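Local coordinates for conserved hypothetical protein (Streptococcus pneumoniae, PDB 4QDY) that is of unknown function but consists largely of two YbbR domains in tandem, built mainly from beta strands, at residues A[172-175]-A[179-182]; A[45-50]-A[84-89]; A[63-68]-A[97-102]. One frame throughout, in Å; residues are numbered along the deposited sequence.

Contact 1: A[172-175]-A[179-182]; sequences AIDR and VLPA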
ATOM      1  N   ALA A 172      -6.383   2.278 -13.114  1.00 48.84           N
ATOM      2  CA  ALA A 172      -5.642   1.793 -14.280  1.00 48.69           C
ATOM      3  C   ALA A 172      -5.724   0.276 -14.334  1.00 52.42           C
ATOM      4  O   ALA A 172      -5.294  -0.391 -13.391  1.00 51.06           O
ATOM      5  CB  ALA A 172      -4.195   2.265 -14.226  1.00 49.47           C
ATOM      6  N   ILE A 173      -6.324  -0.273 -15.405  1.00 50.38           N
ATOM      7  CA  ILE A 173      -6.496  -1.725 -15.539  1.00 50.54           C
ATOM      8  C   ILE A 173      -5.803  -2.244 -16.821  1.00 56.66           C
ATOM      9  O   ILE A 173      -5.547  -1.476 -17.753  1.00 56.39           O
ATOM     10  CB  ILE A 173      -7.995  -2.161 -15.516  1.00 53.46           C
ATOM     11  CG1 ILE A 173      -8.795  -1.608 -16.730  1.00 54.24           C
ATOM     12  CG2 ILE A 173      -8.655  -1.814 -14.167  1.00 53.37           C
ATOM     13  CD1 ILE A 173     -10.175  -2.234 -16.957  1.00 61.59           C
ATOM     14  N   ASP A 174      -5.505  -3.562 -16.841  1.00 54.79           N
ATOM     15  CA  ASP A 174      -4.892  -4.252 -17.979  1.00 55.73           C
ATOM     16  C   ASP A 174      -5.994  -4.909 -18.833  1.00 61.09           C
ATOM     17  O   ASP A 174      -7.173  -4.800 -18.487  1.00 60.75           O
ATOM     18  CB  ASP A 174      -3.843  -5.290 -17.503  1.00 57.54           C
ATOM     19  CG  ASP A 174      -4.317  -6.436 -16.618  1.00 67.41           C
ATOM     20  OD1 ASP A 174      -5.546  -6.583 -16.432  1.00 68.18           O
ATOM     21  OD2 ASP A 174      -3.460  -7.216 -16.148  1.00 72.57           O
ATOM     22  N   ARG A 175      -5.605  -5.593 -19.934  1.00 58.78           N
ATOM     23  CA  ARG A 175      -6.487  -6.293 -20.884  1.00 59.45           C
ATOM     24  C   ARG A 175      -7.456  -7.273 -20.194  1.00 63.38           C
ATOM     25  O   ARG A 175      -8.556  -7.496 -20.703  1.00 63.62           O
ATOM     26  CB  ARG A 175      -5.648  -7.080 -21.905  1.00 60.96           C
ATOM     27  CG  ARG A 175      -4.840  -6.221 -22.877  1.00 72.96           C
ATOM     28  CD  ARG A 175      -3.837  -7.046 -23.670  1.00 87.33           C
ATOM     29  NE  ARG A 175      -4.467  -8.070 -24.508  1.00102.51           N
ATOM     30  CZ  ARG A 175      -3.798  -8.948 -25.251  1.00121.05           C
ATOM     31  NH1 ARG A 175      -2.470  -8.943 -25.263  1.00110.64           N
ATOM     32  NH2 ARG A 175      -4.452  -9.842 -25.980  1.00108.89           N
ATOM     33  N   VAL A 179      -6.705  -4.217 -11.691  1.00 51.45           N
ATOM     34  CA  VAL A 179      -6.315  -2.887 -11.199  1.00 50.61           C
ATOM     35  C   VAL A 179      -4.811  -2.943 -10.891  1.00 53.54           C
ATOM     36  O   VAL A 179      -4.379  -3.713 -10.029  1.00 53.46           O
ATOM     37  CB  VAL A 179      -7.171  -2.426  -9.983  1.00 54.09           C
ATOM     38  CG1 VAL A 179      -6.718  -1.063  -9.467  1.00 53.58           C
ATOM     39  CG2 VAL A 179      -8.655  -2.392 -10.339  1.00 54.27           C
ATOM     40  N   LEU A 180      -4.023  -2.173 -11.647  1.00 49.19           N
ATOM     41  CA  LEU A 180      -2.562  -2.159 -11.575  1.00 48.61           C
ATOM     42  C   LEU A 180      -2.032  -1.127 -10.558  1.00 51.53           C
ATOM     43  O   LEU A 180      -2.653  -0.071 -10.399  1.00 50.81           O
ATOM     44  CB  LEU A 180      -1.984  -1.846 -12.972  1.00 49.14           C
ATOM     45  CG  LEU A 180      -2.328  -2.826 -14.110  1.00 53.85           C
ATOM     46  CD1 LEU A 180      -1.905  -2.278 -15.441  1.00 54.68           C
ATOM     47  CD2 LEU A 180      -1.704  -4.200 -13.890  1.00 55.91           C
ATOM     48  N   PRO A 181      -0.879  -1.409  -9.880  1.00 47.76           N
ATOM     49  CA  PRO A 181      -0.334  -0.432  -8.916  1.00 47.25           C
ATOM     50  C   PRO A 181       0.246   0.788  -9.643  1.00 51.43           C
ATOM     51  O   PRO A 181       1.364   0.757 -10.170  1.00 51.52           O
ATOM     52  CB  PRO A 181       0.734  -1.223  -8.157  1.00 48.85           C
ATOM     53  CG  PRO A 181       1.123  -2.321  -9.062  1.00 53.63           C
ATOM     54  CD  PRO A 181      -0.035  -2.622  -9.959  1.00 49.29           C
ATOM     55  N   ALA A 182      -0.559   1.859  -9.700  1.00 47.78           N
ATOM     56  CA  ALA A 182      -0.226   3.106 -10.376  1.00 48.05           C
ATOM     57  C   ALA A 182      -0.935   4.299  -9.733  1.00 51.77           C
ATOM     58  O   ALA A 182      -2.036   4.148  -9.200  1.00 51.29           O
ATOM     59  CB  ALA A 182      -0.612   3.005 -11.841  1.00 49.20           C
TER
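With chi1 at -60°, L180 keeps CG beside its own backbone N and opposite its carbonyl carbon, which lets CD1 meet D174; a chi1 of 61° there places CG of D174 between N and the carbonyl carbon. The two side chains cross at about a right angle, with D174 CB and L180 CD1 4.1 Å apart. They belong to the connection between strands 164-173 and 183-196, antiparallel neighbours in the part of the mixed sheet that belongs to the second YbbR-like region. A single beta bridge, I173 with V179, ties the connection together, and its CA atoms are 4.5 Å apart. The evidence for close backbone contact is the bond from L180 N to A172 O, 2.8 Å long and almost straight, with 176° at the hydrogen. The same oxygen takes a CA-H...O contact from V179 CA at 3.5 Å. At the bridged pair itself, I173 CG2 meets V179 CG2 at 3.9 Å, the side chains running obliquely to each other. OD1 of D174 turns back to the intervening residues, accepting from V178 N, while OD2 faces R146 in a long, weak ion pair. Near the start of strand 183-196, the methyls A172 CB and A182 CB approach to 4.4 Å.

Contact 2: A[45-50]-A[84-89]; sequences RLSLAS and NGLTAV. With SO4 (sulfate ion), chain D.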
ATOM      1  N   ARG A  45       1.461  -0.850  32.630  1.00 59.85           N
ATOM      2  CA  ARG A  45       0.187  -0.819  31.899  1.00 59.54           C
ATOM      3  C   ARG A  45      -0.116   0.565  31.340  1.00 64.34           C
ATOM      4  O   ARG A  45      -0.720   0.671  30.274  1.00 63.45           O
ATOM      5  CB  ARG A  45      -0.977  -1.251  32.805  1.00 60.42           C
ATOM      6  CG  ARG A  45      -0.839  -2.643  33.392  1.00 70.64           C
ATOM      7  CD  ARG A  45      -2.028  -3.029  34.248  1.00 83.05           C
ATOM      8  NE  ARG A  45      -3.246  -3.222  33.462  1.00 91.29           N
ATOM      9  CZ  ARG A  45      -4.415  -3.600  33.971  1.00105.43           C
ATOM     10  NH1 ARG A  45      -4.537  -3.835  35.272  1.00 92.42           N
ATOM     11  NH2 ARG A  45      -5.470  -3.752  33.181  1.00 91.56           N
ATOM     12  N   LEU A  46       0.281   1.617  32.076  1.00 62.51           N
ATOM     13  CA  LEU A  46       0.059   3.022  31.735  1.00 63.28           C
ATOM     14  C   LEU A  46       0.824   3.414  30.463  1.00 67.17           C
ATOM     15  O   LEU A  46       0.226   4.027  29.577  1.00 66.52           O
ATOM     16  CB  LEU A  46       0.469   3.944  32.902  1.00 64.82           C
ATOM     17  CG  LEU A  46      -0.424   3.985  34.157  1.00 70.85           C
ATOM     18  CD1 LEU A  46      -0.374   2.682  34.956  1.00 71.15           C
ATOM     19  CD2 LEU A  46       0.039   5.065  35.079  1.00 74.86           C
ATOM     20  N   SER A  47       2.124   3.044  30.359  1.00 64.04           N
ATOM     21  CA  SER A  47       2.949   3.337  29.176  1.00 63.51           C
ATOM     22  C   SER A  47       2.461   2.536  27.977  1.00 65.97           C
ATOM     23  O   SER A  47       2.508   3.027  26.854  1.00 64.97           O
ATOM     24  CB  SER A  47       4.423   3.040  29.441  1.00 67.77           C
ATOM     25  OG  SER A  47       4.655   1.664  29.695  1.00 77.85           O
ATOM     26  N   LEU A  48       1.982   1.308  28.237  1.00 62.36           N
ATOM     27  CA  LEU A  48       1.436   0.379  27.254  1.00 61.43           C
ATOM     28  C   LEU A  48       0.156   0.962  26.640  1.00 66.45           C
ATOM     29  O   LEU A  48      -0.013   0.923  25.420  1.00 65.04           O
ATOM     30  CB  LEU A  48       1.161  -0.967  27.954  1.00 61.37           C
ATOM     31  CG  LEU A  48       0.918  -2.205  27.094  1.00 65.14           C
ATOM     32  CD1 LEU A  48       2.202  -2.669  26.436  1.00 64.59           C
ATOM     33  CD2 LEU A  48       0.429  -3.350  27.950  1.00 68.03           C
ATOM     34  N   ALA A  49      -0.712   1.551  27.495  1.00 65.17           N
ATOM     35  CA  ALA A  49      -1.984   2.173  27.120  1.00 65.82           C
ATOM     36  C   ALA A  49      -1.770   3.431  26.275  1.00 71.12           C
ATOM     37  O   ALA A  49      -2.451   3.594  25.259  1.00 70.36           O
ATOM     38  CB  ALA A  49      -2.781   2.524  28.366  1.00 67.76           C
ATOM     39  N   SER A  50      -0.831   4.313  26.687  1.00 69.29           N
ATOM     40  CA  SER A  50      -0.523   5.563  25.986  1.00 69.98           C
ATOM     41  C   SER A  50       0.151   5.300  24.638  1.00 74.09           C
ATOM     42  O   SER A  50       0.023   6.110  23.723  1.00 73.85           O
ATOM     43  CB  SER A  50       0.373   6.457  26.837  1.00 74.75           C
ATOM     44  OG  SER A  50       1.642   5.870  27.073  1.00 83.56           O
ATOM     45  N   ASN A  84      11.147   3.173  27.094  1.00 62.65           N
ATOM     46  CA  ASN A  84      11.859   2.196  27.921  1.00 62.27           C
ATOM     47  C   ASN A  84      10.881   1.376  28.766  1.00 64.29           C
ATOM     48  O   ASN A  84       9.847   1.889  29.203  1.00 63.82           O
ATOM     49  CB  ASN A  84      12.876   2.905  28.825  1.00 65.28           C
ATOM     50  CG  ASN A  84      13.960   3.668  28.088  1.00 92.62           C
ATOM     51  OD1 ASN A  84      14.380   3.315  26.976  1.00 85.32           O
ATOM     52  ND2 ASN A  84      14.488   4.702  28.728  1.00 87.80           N
ATOM     53  N   GLY A  85      11.223   0.105  28.961  1.00 59.45           N
ATOM     54  CA  GLY A  85      10.408  -0.836  29.718  1.00 58.60           C
ATOM     55  C   GLY A  85       9.413  -1.588  28.856  1.00 60.52           C
ATOM     56  O   GLY A  85       8.617  -2.375  29.378  1.00 59.89           O
ATOM     57  N   LEU A  86       9.457  -1.352  27.528  1.00 55.70           N
ATOM     58  CA  LEU A  86       8.573  -2.001  26.562  1.00 54.06           C
ATOM     59  C   LEU A  86       9.359  -2.770  25.494  1.00 56.97           C
ATOM     60  O   LEU A  86      10.477  -2.393  25.135  1.00 56.59           O
ATOM     61  CB  LEU A  86       7.646  -0.988  25.865  1.00 53.74           C
ATOM     62  CG  LEU A  86       6.597  -0.250  26.707  1.00 58.85           C
ATOM     63  CD1 LEU A  86       5.769   0.661  25.833  1.00 58.70           C
ATOM     64  CD2 LEU A  86       5.649  -1.217  27.412  1.00 61.33           C
ATOM     65  N   THR A  87       8.734  -3.848  24.990  1.00 52.79           N
ATOM     66  CA  THR A  87       9.211  -4.732  23.925  1.00 51.96           C
ATOM     67  C   THR A  87       8.216  -4.624  22.765  1.00 55.00           C
ATOM     68  O   THR A  87       7.011  -4.735  22.995  1.00 54.69           O
ATOM     69  CB  THR A  87       9.372  -6.167  24.471  1.00 60.31           C
ATOM     70  OG1 THR A  87      10.337  -6.154  25.521  1.00 61.51           O
ATOM     71  CG2 THR A  87       9.799  -7.172  23.402  1.00 58.74           C
ATOM     72  N   ALA A  88       8.710  -4.388  21.533  1.00 50.68           N
ATOM     73  CA  ALA A  88       7.851  -4.254  20.353  1.00 49.46           C
ATOM     74  C   ALA A  88       8.309  -5.157  19.221  1.00 52.80           C
ATOM     75  O   ALA A  88       9.495  -5.173  18.877  1.00 52.44           O
ATOM     76  CB  ALA A  88       7.833  -2.813  19.874  1.00 50.26           C
ATOM     77  N   VAL A  89       7.364  -5.919  18.646  1.00 48.87           N
ATOM     78  CA  VAL A  89       7.627  -6.809  17.515  1.00 48.19           C
ATOM     79  C   VAL A  89       6.554  -6.533  16.462  1.00 51.81           C
ATOM     80  O   VAL A  89       5.363  -6.710  16.735  1.00 51.62           O
ATOM     81  CB  VAL A  89       7.713  -8.322  17.887  1.00 52.00           C
ATOM     82  CG1 VAL A  89       8.069  -9.161  16.662  1.00 51.69           C
ATOM     83  CG2 VAL A  89       8.726  -8.578  19.000  1.00 52.31           C
TER
HETATM   84  S   SO4 D 303      -1.310  -4.372  38.057  0.50 78.68           S
HETATM   85  O1  SO4 D 303      -2.475  -3.653  37.546  0.50 78.50           O
HETATM   86  O2  SO4 D 303      -0.909  -3.803  39.343  0.50 78.67           O
HETATM   87  O3  SO4 D 303      -1.649  -5.783  38.245  0.50 78.72           O
HETATM   88  O4  SO4 D 303      -0.207  -4.248  37.106  0.50 78.38           O
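Helix 45-52, which follows strand 35-42 in the first YbbR-like region, meets the chain just ahead of strand 87-113 through S47, L48 and L86. The contact is small, 129 Å² with both sides summed, and a single leucine supplies the other half of it. L86 CD2 makes the nearest approaches: it lies 3.8 Å from S47 OG and 3.9 Å from L48 CD1. L48 reaches it with CG anti to the backbone N (chi1 -165°), and the two leucines pass at a slant. S47 OG is not left to this apolar neighbour alone, since it is hydrogen-bonded to N44 O just before the helix. L48 also packs on L40 and Y9, which places the helix against strands 35-42 and 9-21. Within the helix, S50 OG bonds to S47 O at 3.0 Å, arriving from above the carbonyl plane with a C=O...donor angle of 108°. Away from L86, R45 engages a sulfate ion, probably from the crystallisation liquor and also bonded to Y9 OH. Sulfate O1 sits at the guanidinium edge, in its plane, where R45 NH1 donates to it at 3.1 Å with 164° at the hydrogen.

Contact 3: A[63-68]-A[97-102]; sequences ADLTDA and VKIGKK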
ATOM      1  N   ALA A  63      11.285   1.684   7.594  1.00 54.10           N
ATOM      2  CA  ALA A  63      11.961   0.878   6.576  1.00 54.05           C
ATOM      3  C   ALA A  63      12.835   1.784   5.715  1.00 58.90           C
ATOM      4  O   ALA A  63      12.425   2.904   5.412  1.00 58.54           O
ATOM      5  CB  ALA A  63      10.943   0.128   5.726  1.00 53.97           C
ATOM      6  N   ASP A  64      14.048   1.331   5.362  1.00 56.72           N
ATOM      7  CA  ASP A  64      14.980   2.134   4.567  1.00 57.96           C
ATOM      8  C   ASP A  64      15.299   1.414   3.253  1.00 62.28           C
ATOM      9  O   ASP A  64      15.720   0.257   3.270  1.00 61.67           O
ATOM     10  CB  ASP A  64      16.264   2.413   5.377  1.00 60.99           C
ATOM     11  CG  ASP A  64      17.241   3.401   4.763  1.00 73.46           C
ATOM     12  OD1 ASP A  64      16.860   4.097   3.798  1.00 74.48           O
ATOM     13  OD2 ASP A  64      18.364   3.527   5.295  1.00 80.80           O
ATOM     14  N   LEU A  65      15.080   2.101   2.116  1.00 59.76           N
ATOM     15  CA  LEU A  65      15.300   1.530   0.781  1.00 60.07           C
ATOM     16  C   LEU A  65      16.437   2.233   0.014  1.00 66.81           C
ATOM     17  O   LEU A  65      16.697   1.867  -1.137  1.00 66.79           O
ATOM     18  CB  LEU A  65      14.008   1.624  -0.061  1.00 59.15           C
ATOM     19  CG  LEU A  65      12.714   0.990   0.467  1.00 62.37           C
ATOM     20  CD1 LEU A  65      11.590   1.217  -0.512  1.00 61.92           C
ATOM     21  CD2 LEU A  65      12.866  -0.504   0.702  1.00 64.00           C
ATOM     22  N   THR A  66      17.106   3.225   0.641  1.00 65.48           N
ATOM     23  CA  THR A  66      18.180   4.035   0.044  1.00 67.61           C
ATOM     24  C   THR A  66      19.351   3.175  -0.486  1.00 74.32           C
ATOM     25  O   THR A  66      19.866   3.473  -1.569  1.00 75.04           O
ATOM     26  CB  THR A  66      18.728   5.060   1.050  1.00 75.75           C
ATOM     27  OG1 THR A  66      19.095   4.388   2.256  1.00 74.32           O
ATOM     28  CG2 THR A  66      17.732   6.174   1.357  1.00 74.00           C
ATOM     29  N   ASP A  67      19.755   2.122   0.258  1.00 71.64           N
ATOM     30  CA  ASP A  67      20.857   1.231  -0.123  1.00 72.60           C
ATOM     31  C   ASP A  67      20.497   0.389  -1.356  1.00 76.12           C
ATOM     32  O   ASP A  67      21.323   0.249  -2.260  1.00 76.97           O
ATOM     33  CB  ASP A  67      21.230   0.309   1.049  1.00 74.22           C
ATOM     34  N   ALA A  68      19.262  -0.146  -1.394  1.00 71.14           N
ATOM     35  CA  ALA A  68      18.743  -0.988  -2.472  1.00 70.43           C
ATOM     36  C   ALA A  68      18.573  -0.210  -3.783  1.00 74.80           C
ATOM     37  O   ALA A  68      18.433   1.017  -3.776  1.00 75.06           O
ATOM     38  CB  ALA A  68      17.406  -1.585  -2.060  1.00 69.54           C
ATOM     39  N   VAL A  97       9.151  -5.323  -1.091  1.00 51.01           N
ATOM     40  CA  VAL A  97       8.988  -4.107  -1.886  1.00 50.79           C
ATOM     41  C   VAL A  97       9.534  -4.320  -3.309  1.00 54.96           C
ATOM     42  O   VAL A  97      10.648  -4.825  -3.475  1.00 55.04           O
ATOM     43  CB  VAL A  97       9.691  -2.896  -1.201  1.00 55.08           C
ATOM     44  CG1 VAL A  97       9.455  -1.606  -1.978  1.00 55.15           C
ATOM     45  CG2 VAL A  97       9.233  -2.721   0.245  1.00 54.49           C
ATOM     46  N   LYS A  98       8.742  -3.910  -4.324  1.00 51.14           N
ATOM     47  CA  LYS A  98       9.112  -3.919  -5.741  1.00 51.39           C
ATOM     48  C   LYS A  98       9.561  -2.507  -6.111  1.00 55.51           C
ATOM     49  O   LYS A  98       8.721  -1.627  -6.326  1.00 54.80           O
ATOM     50  CB  LYS A  98       7.955  -4.420  -6.631  1.00 53.58           C
ATOM     51  CG  LYS A  98       8.277  -4.435  -8.129  1.00 68.13           C
ATOM     52  CD  LYS A  98       7.057  -4.747  -8.983  1.00 77.63           C
ATOM     53  CE  LYS A  98       7.365  -4.659 -10.458  1.00 88.01           C
ATOM     54  NZ  LYS A  98       6.162  -4.921 -11.289  1.00 95.75           N
ATOM     55  N   ILE A  99      10.880  -2.277  -6.123  1.00 52.73           N
ATOM     56  CA  ILE A  99      11.444  -0.967  -6.443  1.00 53.28           C
ATOM     57  C   ILE A  99      11.684  -0.908  -7.951  1.00 57.91           C
ATOM     58  O   ILE A  99      12.448  -1.708  -8.491  1.00 58.08           O
ATOM     59  CB  ILE A  99      12.737  -0.677  -5.625  1.00 57.19           C
ATOM     60  CG1 ILE A  99      12.517  -0.938  -4.112  1.00 57.12           C
ATOM     61  CG2 ILE A  99      13.246   0.753  -5.895  1.00 58.71           C
ATOM     62  CD1 ILE A  99      13.780  -0.942  -3.227  1.00 66.54           C
ATOM     63  N   GLY A 100      10.998   0.015  -8.611  1.00 54.56           N
ATOM     64  CA  GLY A 100      11.112   0.238 -10.046  1.00 55.13           C
ATOM     65  C   GLY A 100      11.385   1.694 -10.351  1.00 59.95           C
ATOM     66  O   GLY A 100      11.097   2.557  -9.518  1.00 59.36           O
ATOM     67  N   LYS A 101      11.949   1.984 -11.536  1.00 57.70           N
ATOM     68  CA  LYS A 101      12.238   3.358 -11.951  1.00 58.42           C
ATOM     69  C   LYS A 101      10.923   4.099 -12.203  1.00 61.31           C
ATOM     70  O   LYS A 101      10.047   3.575 -12.903  1.00 60.60           O
ATOM     71  CB  LYS A 101      13.140   3.388 -13.194  1.00 62.27           C
ATOM     72  N   LYS A 102      10.764   5.281 -11.575  1.00 57.11           N
ATOM     73  CA  LYS A 102       9.570   6.122 -11.674  1.00 56.11           C
ATOM     74  C   LYS A 102       9.398   6.610 -13.117  1.00 60.92           C
ATOM     75  O   LYS A 102      10.250   7.342 -13.629  1.00 62.21           O
ATOM     76  CB  LYS A 102       9.678   7.302 -10.695  1.00 58.51           C
ATOM     77  CG  LYS A 102       8.415   8.142 -10.545  1.00 67.72           C
ATOM     78  CD  LYS A 102       8.720   9.382  -9.712  1.00 77.30           C
ATOM     79  CE  LYS A 102       7.522  10.234  -9.374  1.00 85.82           C
ATOM     80  NZ  LYS A 102       6.594   9.559  -8.427  1.00 92.36           N
TER
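Next to L65, which packs on V97 and I99, the carboxylate of D64 is the flat group with a defined setting: both of its donors within 63-68 come over one and the same face. T66 OG1 gives its hydrogen to D64 OD1 at 2.7 Å, standing 37° out of the plane, and T66 N reaches that oxygen at 3.3 Å from a steeper 55°. The bond from T66 N, two residues on, makes this an Asx turn, formed where strand 60-64 ends; the T66 hydroxyl adds a second bond to the same oxygen. L65 lies within this turn with CB directed toward segment 97-102 of strand 87-113. Strands 60-64 and 87-113 belong to the same mixed sheet without pairing directly; strand 71-80 pairs antiparallel with each. The contact is apolar and made by side chains alone, and the nearest CA atoms, those of A68 and I99, are still 8.3 Å apart. L65 CD1 meets V97 CG1 at 3.8 Å, while I99 CD1 is about equally close to both L65 methyls, 4.1 Å from CD2. I99 CG1 sits beside its backbone N (chi1 -50°), and the CD1 it carries also touches A68 CB at 3.9 Å. I29 of strand 27-30 touches L65, V97 and I99, while I73 of strand 71-80 touches A68 and I99.

Overall arrangement
Contact 3 is the buried one; contacts 1 and 2 are partly buried. Contacts 2 and 3 share strand 87-113 and lie in the first YbbR-like region, with centres 31 Å apart, whereas contact 1 belongs to the second. Even so, contact 1 comes within about 6 Å of contact 3, nearest atoms, while the centres of contacts 1 and 2 are 41 Å apart, on opposite sides of the chain's centre. Chemistry follows place: contact 1, local in sequence, combines a backbone bond and a bridge with apolar side-chain contacts, whereas contacts 2 and 3 join distant segments by side chains. At the core these are purely aliphatic; at the helix a serine hydroxyl, bonded elsewhere, packs against the leucine.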